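Local coordinates for protein LP04448p (Drosophila melanogaster, PDB 4QMH) that probably binds tubulin through this TOG domain, the fourth in the array with which the XMAP215 family drives microtubule polymerization, at residues L104-L107 against F113-A116; N120-F125 against W156-D161; P60-R65 against L78-Q83; E36-L41 against A71-T76; N98-F103 against E138-A143. All blocks are in the same frame, centred on the assembly; numbering follows the deposited sequence.

Interaction 1: residues L104-L107 against F113-A116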
# COMPACT_ATOMS: atom_id res chain seq x y z
N LEU A 104 4.01 -1.33 0.12
CA LEU A 104 4.14 -1.01 -1.30
C LEU A 104 5.52 -1.40 -1.78
O LEU A 104 5.69 -1.90 -2.89
CB LEU A 104 3.91 0.49 -1.54
CG LEU A 104 2.47 1.01 -1.41
CD1 LEU A 104 2.47 2.53 -1.54
CD2 LEU A 104 1.55 0.34 -2.44
N HIS A 105 6.52 -1.15 -0.95
CA HIS A 105 7.87 -1.45 -1.37
C HIS A 105 8.07 -2.95 -1.57
O HIS A 105 8.78 -3.37 -2.48
CB HIS A 105 8.88 -0.90 -0.37
CG HIS A 105 10.27 -0.92 -0.89
ND1 HIS A 105 10.72 -0.06 -1.87
CD2 HIS A 105 11.31 -1.74 -0.60
CE1 HIS A 105 11.99 -0.34 -2.14
NE2 HIS A 105 12.36 -1.35 -1.39
N ALA A 106 7.41 -3.76 -0.73
CA ALA A 106 7.53 -5.21 -0.86
C ALA A 106 6.83 -5.74 -2.10
O ALA A 106 7.07 -6.87 -2.52
CB ALA A 106 6.97 -5.91 0.40
N LEU A 107 5.93 -4.94 -2.68
CA LEU A 107 5.29 -5.33 -3.95
C LEU A 107 6.29 -5.45 -5.08
O LEU A 107 5.98 -5.99 -6.14
CB LEU A 107 4.23 -4.30 -4.37
CG LEU A 107 2.92 -4.27 -3.60
CD1 LEU A 107 2.04 -3.16 -4.19
CD2 LEU A 107 2.20 -5.61 -3.67
N PHE A 113 5.71 -14.92 -3.70
CA PHE A 113 5.06 -15.13 -2.42
C PHE A 113 5.22 -13.91 -1.51
O PHE A 113 4.36 -13.65 -0.67
CB PHE A 113 5.54 -16.43 -1.73
CG PHE A 113 6.87 -16.31 -1.03
CD1 PHE A 113 6.93 -16.01 0.33
CD2 PHE A 113 8.06 -16.53 -1.71
CE1 PHE A 113 8.16 -15.92 0.99
CE2 PHE A 113 9.27 -16.44 -1.07
CZ PHE A 113 9.33 -16.13 0.29
N VAL A 114 6.31 -13.16 -1.68
CA VAL A 114 6.50 -11.94 -0.90
C VAL A 114 5.56 -10.87 -1.43
O VAL A 114 4.92 -10.15 -0.65
CB VAL A 114 7.96 -11.43 -0.94
CG1 VAL A 114 8.11 -10.15 -0.12
CG2 VAL A 114 8.91 -12.52 -0.40
N ARG A 115 5.47 -10.76 -2.74
CA ARG A 115 4.54 -9.77 -3.31
C ARG A 115 3.10 -10.09 -2.86
O ARG A 115 2.31 -9.18 -2.62
CB ARG A 115 4.63 -9.72 -4.83
CG ARG A 115 6.01 -9.33 -5.34
CD ARG A 115 5.98 -8.96 -6.83
NE ARG A 115 5.49 -10.05 -7.67
CZ ARG A 115 6.28 -10.94 -8.27
NH1 ARG A 115 7.59 -10.87 -8.13
NH2 ARG A 115 5.75 -11.91 -9.02
N ALA A 116 2.79 -11.37 -2.72
CA ALA A 116 1.44 -11.80 -2.32
C ALA A 116 1.16 -11.46 -0.87
O ALA A 116 0.05 -11.03 -0.52
CB ALA A 116 1.27 -13.30 -2.56
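A106 meets the helix that follows it in the chain with both its methyl group and its carbonyl. Its CB lies 4.4 Å from V114 CG1, a loose apolar touch, and its O stands 3.9 Å from R115 CG. At L107 the two backbones come closest, with L107 CA and R115 CA just 4.5 Å apart. The carbonyl of L107 is pressed against the arginine stem: L107 O is 3.0 Å from R115 CD, a tight approach to a methylene, and it sits at the edge of the guanidinium, near its plane, without a hydrogen bond. The leucine's own CB is directed away from R115, but CD2 still reaches to 3.7 Å from R115 O. The arginine chain bends at its third torsion (chi3 -59°) beside this carbonyl, and its polar end is held elsewhere: NE forms a salt bridge with E154 and NH1 bonds to D109 O in the connecting turn. L107 also packs on A118, L119 and I122, one and two turns further along helix 112-129. Two successive helices joined by a short turn in this way form a helical hairpin, as in the HEAT-type alpha-solenoid that TOG domains adopt.

Interaction 2: residues N120-F125 against W156-D161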
# COMPACT_ATOMS: atom_id res chain seq x y z
N ASN A 120 -1.67 -8.94 0.49
CA ASN A 120 -2.60 -9.38 1.52
C ASN A 120 -2.66 -8.42 2.69
O ASN A 120 -3.73 -8.17 3.25
CB ASN A 120 -2.21 -10.77 2.02
CG ASN A 120 -2.45 -11.84 0.98
OD1 ASN A 120 -3.34 -11.72 0.14
ND2 ASN A 120 -1.67 -12.91 1.04
N CYS A 121 -1.50 -7.89 3.08
CA CYS A 121 -1.45 -6.85 4.09
C CYS A 121 -2.23 -5.64 3.64
O CYS A 121 -3.02 -5.08 4.39
CB CYS A 121 -0.02 -6.41 4.36
SG CYS A 121 0.81 -7.36 5.62
N ILE A 122 -1.96 -5.19 2.42
CA ILE A 122 -2.62 -4.02 1.91
C ILE A 122 -4.13 -4.21 1.95
O ILE A 122 -4.85 -3.38 2.48
CB ILE A 122 -2.17 -3.67 0.48
CG1 ILE A 122 -0.71 -3.20 0.49
CG2 ILE A 122 -3.08 -2.58 -0.09
CD1 ILE A 122 -0.05 -3.09 -0.89
N ASN A 123 -4.59 -5.33 1.41
CA ASN A 123 -6.03 -5.55 1.32
C ASN A 123 -6.67 -5.81 2.69
O ASN A 123 -7.83 -5.46 2.90
CB ASN A 123 -6.36 -6.64 0.30
CG ASN A 123 -6.14 -6.17 -1.12
OD1 ASN A 123 -6.38 -5.00 -1.44
ND2 ASN A 123 -5.67 -7.06 -1.99
N SER A 124 -5.92 -6.40 3.61
CA SER A 124 -6.42 -6.56 4.97
C SER A 124 -6.60 -5.22 5.66
O SER A 124 -7.65 -4.96 6.27
CB SER A 124 -5.50 -7.45 5.81
OG SER A 124 -6.04 -7.56 7.12
N PHE A 125 -5.60 -4.35 5.58
CA PHE A 125 -5.73 -3.02 6.14
C PHE A 125 -6.86 -2.26 5.45
O PHE A 125 -7.61 -1.54 6.09
CB PHE A 125 -4.41 -2.24 6.03
CG PHE A 125 -3.46 -2.49 7.18
CD1 PHE A 125 -2.80 -3.70 7.31
CD2 PHE A 125 -3.25 -1.50 8.13
CE1 PHE A 125 -1.94 -3.92 8.38
CE2 PHE A 125 -2.38 -1.71 9.20
CZ PHE A 125 -1.73 -2.93 9.32
N TRP A 156 -0.22 -1.12 -10.46
CA TRP A 156 -1.25 -0.80 -11.44
C TRP A 156 -2.39 -1.83 -11.45
O TRP A 156 -3.54 -1.47 -11.66
CB TRP A 156 -0.66 -0.62 -12.85
CG TRP A 156 0.06 0.69 -13.04
CD1 TRP A 156 1.36 0.85 -13.41
CD2 TRP A 156 -0.48 2.01 -12.87
NE1 TRP A 156 1.67 2.19 -13.49
CE2 TRP A 156 0.56 2.92 -13.15
CE3 TRP A 156 -1.74 2.51 -12.51
CZ2 TRP A 156 0.38 4.31 -13.09
CZ3 TRP A 156 -1.91 3.88 -12.44
CH2 TRP A 156 -0.86 4.77 -12.73
N ALA A 157 -2.07 -3.10 -11.22
CA ALA A 157 -3.12 -4.12 -11.19
C ALA A 157 -4.04 -3.84 -10.02
O ALA A 157 -5.25 -3.97 -10.12
CB ALA A 157 -2.52 -5.51 -11.06
N TRP A 158 -3.43 -3.47 -8.89
CA TRP A 158 -4.20 -3.23 -7.68
C TRP A 158 -5.07 -2.00 -7.84
O TRP A 158 -6.24 -2.02 -7.48
CB TRP A 158 -3.26 -3.08 -6.48
CG TRP A 158 -3.95 -2.83 -5.16
CD1 TRP A 158 -4.50 -3.77 -4.34
CD2 TRP A 158 -4.10 -1.57 -4.50
NE1 TRP A 158 -5.01 -3.16 -3.20
CE2 TRP A 158 -4.78 -1.81 -3.28
CE3 TRP A 158 -3.73 -0.26 -4.83
CZ2 TRP A 158 -5.10 -0.79 -2.39
CZ3 TRP A 158 -4.06 0.76 -3.94
CH2 TRP A 158 -4.73 0.48 -2.74
N LEU A 159 -4.52 -0.94 -8.41
CA LEU A 159 -5.32 0.26 -8.65
C LEU A 159 -6.45 -0.04 -9.62
O LEU A 159 -7.57 0.43 -9.43
CB LEU A 159 -4.45 1.41 -9.17
CG LEU A 159 -3.45 1.99 -8.16
CD1 LEU A 159 -2.39 2.85 -8.87
CD2 LEU A 159 -4.17 2.80 -7.10
N ALA A 160 -6.17 -0.82 -10.67
CA ALA A 160 -7.18 -1.13 -11.67
C ALA A 160 -8.30 -1.94 -11.06
O ALA A 160 -9.47 -1.79 -11.41
CB ALA A 160 -6.55 -1.89 -12.86
N ASP A 161 -7.94 -2.79 -10.10
CA ASP A 161 -8.87 -3.67 -9.43
C ASP A 161 -9.73 -2.91 -8.41
O ASP A 161 -10.92 -3.14 -8.31
CB ASP A 161 -8.10 -4.81 -8.75
CG ASP A 161 -9.02 -5.81 -8.06
OD1 ASP A 161 -10.04 -6.20 -8.67
OD2 ASP A 161 -8.70 -6.22 -6.92
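W158 gives its indole N-H to the side-chain amide of N123, the one hydrogen bond between these helical segments. NE1 to N123 OD1 is 2.9 Å with an N-H...O angle of 160°. The oxygen lies at the ring edge almost exactly in the indole plane, while seen from the amide the donor is tilted 28° from the carbonyl plane. N123 OD1 also bonds to Y131 OH, and Y131 touches W158 as well; two partners thus grip the amide oxygen and fix the turn of the asparagine side chain.

The apolar share comes from I122. Its CG2 branch approaches the indole obliquely, 3.5 Å from W158 CZ2 and 3.7 Å from W158 CE2, beside the bonded nitrogen. The side chains meet although N123 CA and W158 CA are 9.5 Å apart, because W158 has CG anti to its backbone N (chi1 -179°) and projects the ring across the gap. A leucine here would probably leave N123 OD1 without its indole donor and open a gap beside I122 CG2. F100, F103 and F134 pack on I122 too, continuing the apolar core. A tryptophan bridging the separation between helices 112-129 and 149-162 in this way is interior packing between helices of an alpha-solenoid, here the HEAT-type solenoid of a TOG domain.

Interaction 3: residues P60-R65 against L78-Q83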
# COMPACT_ATOMS: atom_id res chain seq x y z
N PRO A 60 6.43 2.67 13.77
CA PRO A 60 7.66 3.02 13.06
C PRO A 60 8.70 1.91 13.15
O PRO A 60 9.45 1.68 12.20
CB PRO A 60 8.14 4.28 13.78
CG PRO A 60 6.93 4.83 14.48
CD PRO A 60 6.09 3.64 14.83
N ALA A 61 8.72 1.22 14.29
CA ALA A 61 9.63 0.09 14.47
C ALA A 61 9.35 -1.00 13.44
O ALA A 61 10.28 -1.52 12.82
CB ALA A 61 9.52 -0.47 15.88
N LEU A 62 8.08 -1.34 13.26
CA LEU A 62 7.70 -2.34 12.26
C LEU A 62 7.99 -1.88 10.84
O LEU A 62 8.34 -2.69 9.98
CB LEU A 62 6.22 -2.72 12.37
CG LEU A 62 5.83 -3.57 13.58
CD1 LEU A 62 4.33 -3.76 13.62
CD2 LEU A 62 6.54 -4.92 13.49
N ALA A 63 7.85 -0.59 10.59
CA ALA A 63 8.12 -0.04 9.27
C ALA A 63 9.56 -0.34 8.84
O ALA A 63 9.81 -0.77 7.70
CB ALA A 63 7.82 1.45 9.24
N HIS A 64 10.50 -0.14 9.75
CA HIS A 64 11.89 -0.47 9.46
C HIS A 64 12.07 -1.96 9.16
O HIS A 64 12.86 -2.34 8.29
CB HIS A 64 12.79 -0.07 10.63
CG HIS A 64 13.10 1.40 10.70
ND1 HIS A 64 12.47 2.25 11.58
CD2 HIS A 64 13.98 2.16 10.01
CE1 HIS A 64 12.94 3.47 11.43
NE2 HIS A 64 13.86 3.44 10.48
N ARG A 65 11.35 -2.81 9.88
CA ARG A 65 11.49 -4.25 9.65
C ARG A 65 10.87 -4.71 8.33
O ARG A 65 11.31 -5.70 7.73
CB ARG A 65 10.95 -5.05 10.85
CG ARG A 65 11.58 -4.63 12.18
CD ARG A 65 12.99 -5.21 12.45
NE ARG A 65 14.02 -4.73 11.53
CZ ARG A 65 14.69 -3.59 11.66
NH1 ARG A 65 14.45 -2.77 12.67
NH2 ARG A 65 15.63 -3.27 10.78
N LEU A 78 5.83 -8.90 7.51
CA LEU A 78 4.57 -8.84 6.78
C LEU A 78 3.51 -9.69 7.48
O LEU A 78 2.38 -9.24 7.67
CB LEU A 78 4.73 -9.28 5.33
CG LEU A 78 5.49 -8.31 4.42
CD1 LEU A 78 5.97 -9.04 3.16
CD2 LEU A 78 4.63 -7.08 4.06
N ALA A 79 3.89 -10.90 7.88
CA ALA A 79 2.99 -11.79 8.61
C ALA A 79 2.51 -11.13 9.89
O ALA A 79 1.33 -11.20 10.24
CB ALA A 79 3.68 -13.12 8.91
N ILE A 80 3.43 -10.51 10.63
CA ILE A 80 3.04 -9.82 11.86
C ILE A 80 2.09 -8.66 11.62
O ILE A 80 1.14 -8.45 12.39
CB ILE A 80 4.27 -9.34 12.64
CG1 ILE A 80 4.98 -10.53 13.28
CG2 ILE A 80 3.86 -8.34 13.72
CD1 ILE A 80 6.36 -10.20 13.80
N CYS A 81 2.31 -7.91 10.54
CA CYS A 81 1.42 -6.79 10.24
C CYS A 81 0.02 -7.28 9.89
O CYS A 81 -0.96 -6.63 10.22
CB CYS A 81 1.99 -5.92 9.12
SG CYS A 81 3.41 -4.96 9.64
N GLU A 82 -0.08 -8.43 9.24
CA GLU A 82 -1.39 -8.98 8.93
C GLU A 82 -2.08 -9.38 10.23
O GLU A 82 -3.26 -9.09 10.42
CB GLU A 82 -1.31 -10.16 7.96
CG GLU A 82 -2.62 -10.43 7.24
CD GLU A 82 -2.51 -11.48 6.15
OE1 GLU A 82 -1.44 -11.58 5.52
OE2 GLU A 82 -3.50 -12.20 5.93
N GLN A 83 -1.32 -10.01 11.12
CA GLN A 83 -1.82 -10.38 12.45
C GLN A 83 -2.28 -9.14 13.21
O GLN A 83 -3.32 -9.14 13.88
CB GLN A 83 -0.71 -11.13 13.20
CG GLN A 83 -1.02 -11.48 14.64
CD GLN A 83 0.19 -12.04 15.38
OE1 GLN A 83 1.32 -11.99 14.88
NE2 GLN A 83 -0.04 -12.58 16.57
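L62 reaches across to I80 and C81 with its two methyl branches, one for each partner. This is packing between two successive helices, 58-66 and 71-88, which run in roughly opposite directions, as in the helical hairpins of a HEAT-type alpha-solenoid. L62 CD2 stands 4.4 Å from I80 CG2, and L62 CD1 is 4.3 Å from C81 SG. All three side chains are buried, but the touch is light: no hydrogen bond joins the segments, and L62 CA and C81 CA remain 8.0 Å apart. The leucine spans that distance by keeping its stem extended, with CD1 anti to CA (chi2 175°).

Around this first shell, L62 also packs on T77, L84 and L99, while C81 is backed by C121 and F103, and I80 leans on L38. At the C-terminal end of helix 58-66, R65 lies against I73 and T77 and forms a salt bridge through NE with D68, a second tie near the turn between the helices. On the first helix itself, H64 folds back on the preceding turn: P60 O accepts H64 N at 3.2 Å and H64 ND1 at 3.1 Å, the two donors arriving from opposite faces of the carbonyl plane.

Interaction 4: residues E36-L41 against A71-T76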
# COMPACT_ATOMS: atom_id res chain seq x y z
N GLU A 36 14.11 -12.76 17.18
CA GLU A 36 13.67 -13.06 18.54
C GLU A 36 12.71 -11.99 19.04
O GLU A 36 11.74 -12.30 19.74
CB GLU A 36 14.87 -13.19 19.48
CG GLU A 36 15.76 -14.39 19.18
CD GLU A 36 15.04 -15.72 19.35
OE1 GLU A 36 14.08 -15.78 20.14
OE2 GLU A 36 15.45 -16.70 18.69
N GLY A 37 12.97 -10.74 18.69
CA GLY A 37 12.08 -9.65 19.04
C GLY A 37 10.73 -9.83 18.40
O GLY A 37 9.69 -9.68 19.05
N LEU A 38 10.72 -10.14 17.11
CA LEU A 38 9.46 -10.37 16.42
C LEU A 38 8.74 -11.58 17.01
O LEU A 38 7.51 -11.59 17.07
CB LEU A 38 9.69 -10.56 14.92
CG LEU A 38 10.29 -9.34 14.21
CD1 LEU A 38 10.54 -9.67 12.74
CD2 LEU A 38 9.39 -8.15 14.36
N THR A 39 9.49 -12.58 17.45
CA THR A 39 8.86 -13.76 18.06
C THR A 39 8.10 -13.37 19.31
O THR A 39 6.97 -13.83 19.53
CB THR A 39 9.89 -14.86 18.38
OG1 THR A 39 10.37 -15.41 17.15
CG2 THR A 39 9.25 -15.98 19.20
N LYS A 40 8.71 -12.52 20.13
CA LYS A 40 8.05 -12.04 21.35
C LYS A 40 6.82 -11.21 21.00
O LYS A 40 5.78 -11.33 21.64
CB LYS A 40 9.01 -11.20 22.19
CG LYS A 40 10.16 -12.00 22.83
CD LYS A 40 11.03 -11.07 23.67
CE LYS A 40 12.12 -11.83 24.40
NZ LYS A 40 13.18 -12.33 23.49
N LEU A 41 6.95 -10.37 19.97
CA LEU A 41 5.86 -9.51 19.51
C LEU A 41 4.66 -10.33 19.05
O LEU A 41 3.52 -10.01 19.38
CB LEU A 41 6.34 -8.61 18.37
CG LEU A 41 5.23 -7.72 17.81
CD1 LEU A 41 4.66 -6.82 18.89
CD2 LEU A 41 5.74 -6.92 16.65
N ALA A 71 15.89 -10.87 4.30
CA ALA A 71 14.61 -11.24 3.70
C ALA A 71 13.68 -11.97 4.66
O ALA A 71 12.47 -11.75 4.64
CB ALA A 71 14.85 -12.08 2.44
N LYS A 72 14.24 -12.84 5.49
CA LYS A 72 13.44 -13.58 6.47
C LYS A 72 12.72 -12.63 7.42
O LYS A 72 11.54 -12.80 7.72
CB LYS A 72 14.31 -14.56 7.25
CG LYS A 72 14.97 -15.62 6.36
CD LYS A 72 15.97 -16.45 7.15
CE LYS A 72 16.68 -17.48 6.27
NZ LYS A 72 17.80 -18.13 7.02
N ILE A 73 13.44 -11.62 7.91
CA ILE A 73 12.85 -10.64 8.81
C ILE A 73 11.74 -9.85 8.11
O ILE A 73 10.67 -9.64 8.66
CB ILE A 73 13.91 -9.64 9.34
CG1 ILE A 73 14.95 -10.36 10.20
CG2 ILE A 73 13.24 -8.53 10.13
CD1 ILE A 73 14.38 -10.98 11.48
N ALA A 74 12.02 -9.41 6.88
CA ALA A 74 11.03 -8.66 6.12
C ALA A 74 9.75 -9.46 5.89
O ALA A 74 8.64 -8.92 5.99
CB ALA A 74 11.63 -8.20 4.79
N GLN A 75 9.90 -10.74 5.59
CA GLN A 75 8.76 -11.62 5.38
C GLN A 75 7.99 -11.87 6.67
O GLN A 75 6.76 -11.81 6.70
CB GLN A 75 9.21 -12.93 4.75
CG GLN A 75 9.76 -12.71 3.35
CD GLN A 75 10.66 -13.83 2.90
OE1 GLN A 75 10.71 -14.89 3.51
NE2 GLN A 75 11.41 -13.58 1.82
N THR A 76 8.72 -12.12 7.75
CA THR A 76 8.10 -12.34 9.05
C THR A 76 7.30 -11.11 9.46
O THR A 76 6.19 -11.21 10.01
CB THR A 76 9.15 -12.67 10.13
OG1 THR A 76 9.79 -13.91 9.79
CG2 THR A 76 8.50 -12.81 11.51
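L38 and T76 mark the nearest approach of the two backbones, with their CA atoms 7.7 Å apart. Both segments are regular helix, with L41 N bonded to G37 O at 3.0 Å and T76 N to K72 O at 2.9 Å, and they run in broadly the same direction. No hydrogen bond crosses between them, so the side chains alone make the contact.

L38 points at the other helix and delivers a single methyl, CD1, into the groove between side chains one turn apart. CD1 is 3.9 Å from I73 CG2 and also 3.9 Å from T76 CG2. T76 offers its carbon branch because CG2 is anti to the backbone N, whereas OG1 is turned to its own helix, 2.9 Å from K72 O (chi1 -64°). I73 sets its CB less directly at the partner, yet its CG2 branch also lies anti to the backbone N and meets the leucine.

Further along helix 71-88, T77 also touches L38, and M26 of helix 20-26 packs on it as well. I73 is flanked by R34 and N35. With only methyl groups meeting, the contact has no directional bond to fix its register; it rests on shape and on the burial of L38 and I73, and the partly exposed T76 closes its border with a carbon rather than its hydroxyl.

Interaction 5: residues N98-F103 against E138-A143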
# COMPACT_ATOMS: atom_id res chain seq x y z
N ASN A 98 2.57 4.78 8.52
CA ASN A 98 3.83 4.11 8.83
C ASN A 98 4.08 2.86 7.99
O ASN A 98 5.19 2.63 7.51
CB ASN A 98 3.93 3.77 10.32
CG ASN A 98 4.38 4.95 11.17
OD1 ASN A 98 5.51 5.43 11.03
ND2 ASN A 98 3.51 5.41 12.05
N LEU A 99 3.04 2.05 7.81
CA LEU A 99 3.23 0.69 7.30
C LEU A 99 2.99 0.54 5.81
O LEU A 99 3.63 -0.29 5.17
CB LEU A 99 2.32 -0.29 8.04
CG LEU A 99 2.54 -0.28 9.55
CD1 LEU A 99 1.52 -1.20 10.22
CD2 LEU A 99 3.97 -0.68 9.89
N PHE A 100 2.07 1.32 5.26
CA PHE A 100 1.72 1.19 3.84
C PHE A 100 2.91 1.41 2.89
O PHE A 100 3.07 0.66 1.94
CB PHE A 100 0.54 2.14 3.53
CG PHE A 100 -0.01 2.02 2.13
CD1 PHE A 100 -0.33 0.78 1.58
CD2 PHE A 100 -0.28 3.16 1.38
CE1 PHE A 100 -0.88 0.69 0.31
CE2 PHE A 100 -0.82 3.07 0.11
CZ PHE A 100 -1.12 1.83 -0.43
N PRO A 101 3.75 2.43 3.14
CA PRO A 101 4.92 2.56 2.25
C PRO A 101 5.76 1.29 2.21
O PRO A 101 6.28 0.93 1.14
CB PRO A 101 5.71 3.71 2.88
CG PRO A 101 4.62 4.58 3.49
CD PRO A 101 3.63 3.58 4.06
N GLY A 102 5.88 0.61 3.35
CA GLY A 102 6.64 -0.63 3.41
C GLY A 102 5.96 -1.77 2.67
O GLY A 102 6.62 -2.57 2.00
N PHE A 103 4.64 -1.86 2.79
CA PHE A 103 3.88 -2.83 2.01
C PHE A 103 4.08 -2.59 0.52
O PHE A 103 4.27 -3.52 -0.26
CB PHE A 103 2.37 -2.71 2.30
CG PHE A 103 1.98 -2.96 3.72
CD1 PHE A 103 2.81 -3.62 4.61
CD2 PHE A 103 0.74 -2.53 4.16
CE1 PHE A 103 2.42 -3.84 5.92
CE2 PHE A 103 0.33 -2.74 5.47
CZ PHE A 103 1.17 -3.40 6.36
N GLU A 138 0.70 11.07 -1.35
CA GLU A 138 1.41 10.56 -2.52
C GLU A 138 2.20 9.29 -2.26
O GLU A 138 3.22 9.06 -2.89
CB GLU A 138 2.29 11.64 -3.15
CG GLU A 138 1.47 12.82 -3.69
CD GLU A 138 2.29 13.88 -4.43
OE1 GLU A 138 3.48 13.64 -4.74
OE2 GLU A 138 1.74 14.97 -4.71
N MET A 139 1.73 8.46 -1.33
CA MET A 139 2.42 7.19 -1.08
C MET A 139 2.44 6.31 -2.32
O MET A 139 3.46 5.73 -2.68
CB MET A 139 1.78 6.45 0.09
CG MET A 139 2.05 7.16 1.42
SD MET A 139 1.28 6.36 2.84
CE MET A 139 -0.46 6.63 2.52
N ILE A 140 1.29 6.22 -2.99
CA ILE A 140 1.20 5.41 -4.20
C ILE A 140 2.05 6.02 -5.35
O ILE A 140 2.84 5.31 -5.99
CB ILE A 140 -0.28 5.19 -4.59
CG1 ILE A 140 -0.93 4.22 -3.59
CG2 ILE A 140 -0.42 4.67 -6.01
CD1 ILE A 140 -2.45 4.22 -3.64
N ALA A 141 1.90 7.32 -5.58
CA ALA A 141 2.69 7.97 -6.62
C ALA A 141 4.20 7.85 -6.38
O ALA A 141 4.97 7.65 -7.31
CB ALA A 141 2.30 9.43 -6.74
N ASP A 142 4.62 7.95 -5.12
CA ASP A 142 6.04 7.84 -4.81
C ASP A 142 6.55 6.44 -5.11
O ASP A 142 7.69 6.26 -5.54
CB ASP A 142 6.31 8.22 -3.35
CG ASP A 142 6.38 9.72 -3.13
OD1 ASP A 142 6.55 10.47 -4.12
OD2 ASP A 142 6.30 10.15 -1.96
N ALA A 143 5.71 5.43 -4.86
CA ALA A 143 6.11 4.05 -5.18
C ALA A 143 6.18 3.85 -6.70
O ALA A 143 7.07 3.16 -7.20
CB ALA A 143 5.16 3.04 -4.54
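F100 presents its ring edge to M139 and I140, while the ring of F134 stacks on it. M139 CE comes to 3.7 Å from F100 CD2, and the sulfur follows at the same rim: SD is 5.2 Å from the ring centroid and 83° off the normal, a Met-aromatic contact made at the edge. Further round the rim, I140 CG1 lies 3.9 Å from F100 CE2. The pyrrolidine of P101 meets the same sulfur, P101 CG and M139 SD being 3.8 Å apart. A bend at the last torsion of M139 brings its methyl back to the phenyl while the sulfur stays beside the proline. F100 in turn has CG anti to its N (chi1 -175°), which carries the ring toward helix 139-145. A serine in its place would probably strip M139 CE and I140 CG1 of their aromatic partner and open a gap beside F134. I140 also touches L155, W158 and L159. Helix 96-106 is kinked at P101 and G102; across this contact the short axes run 27° from parallel, 10.1 Å apart. Such packing of segments 98-103 and 139-143, on helices 96-106 and 139-145, sealed by aliphatic and aromatic side chains, is characteristic of a HEAT-type alpha-solenoid such as the TOG domain.

From the N terminus, interaction 4 opens first and closes over 29 residues, tying helix 31-48 to helix 71-88. Interaction 3 opens within that span and closes just beyond it on the same helix 71-88, so the two cross; I80 and L41 join them. Interaction 5 opens next, on helix 96-106, and encloses interaction 1, the short turn into helix 112-129. Interaction 2 starts from that helix before interaction 5 has closed and ends on helix 149-162, so 2 and 5 cross as well. L78 and F103 link interaction 3 to the later three, while Q75 joins interaction 4 to interaction 1, and I122 connects interactions 1, 2 and 5, giving one continuous core along the solenoid.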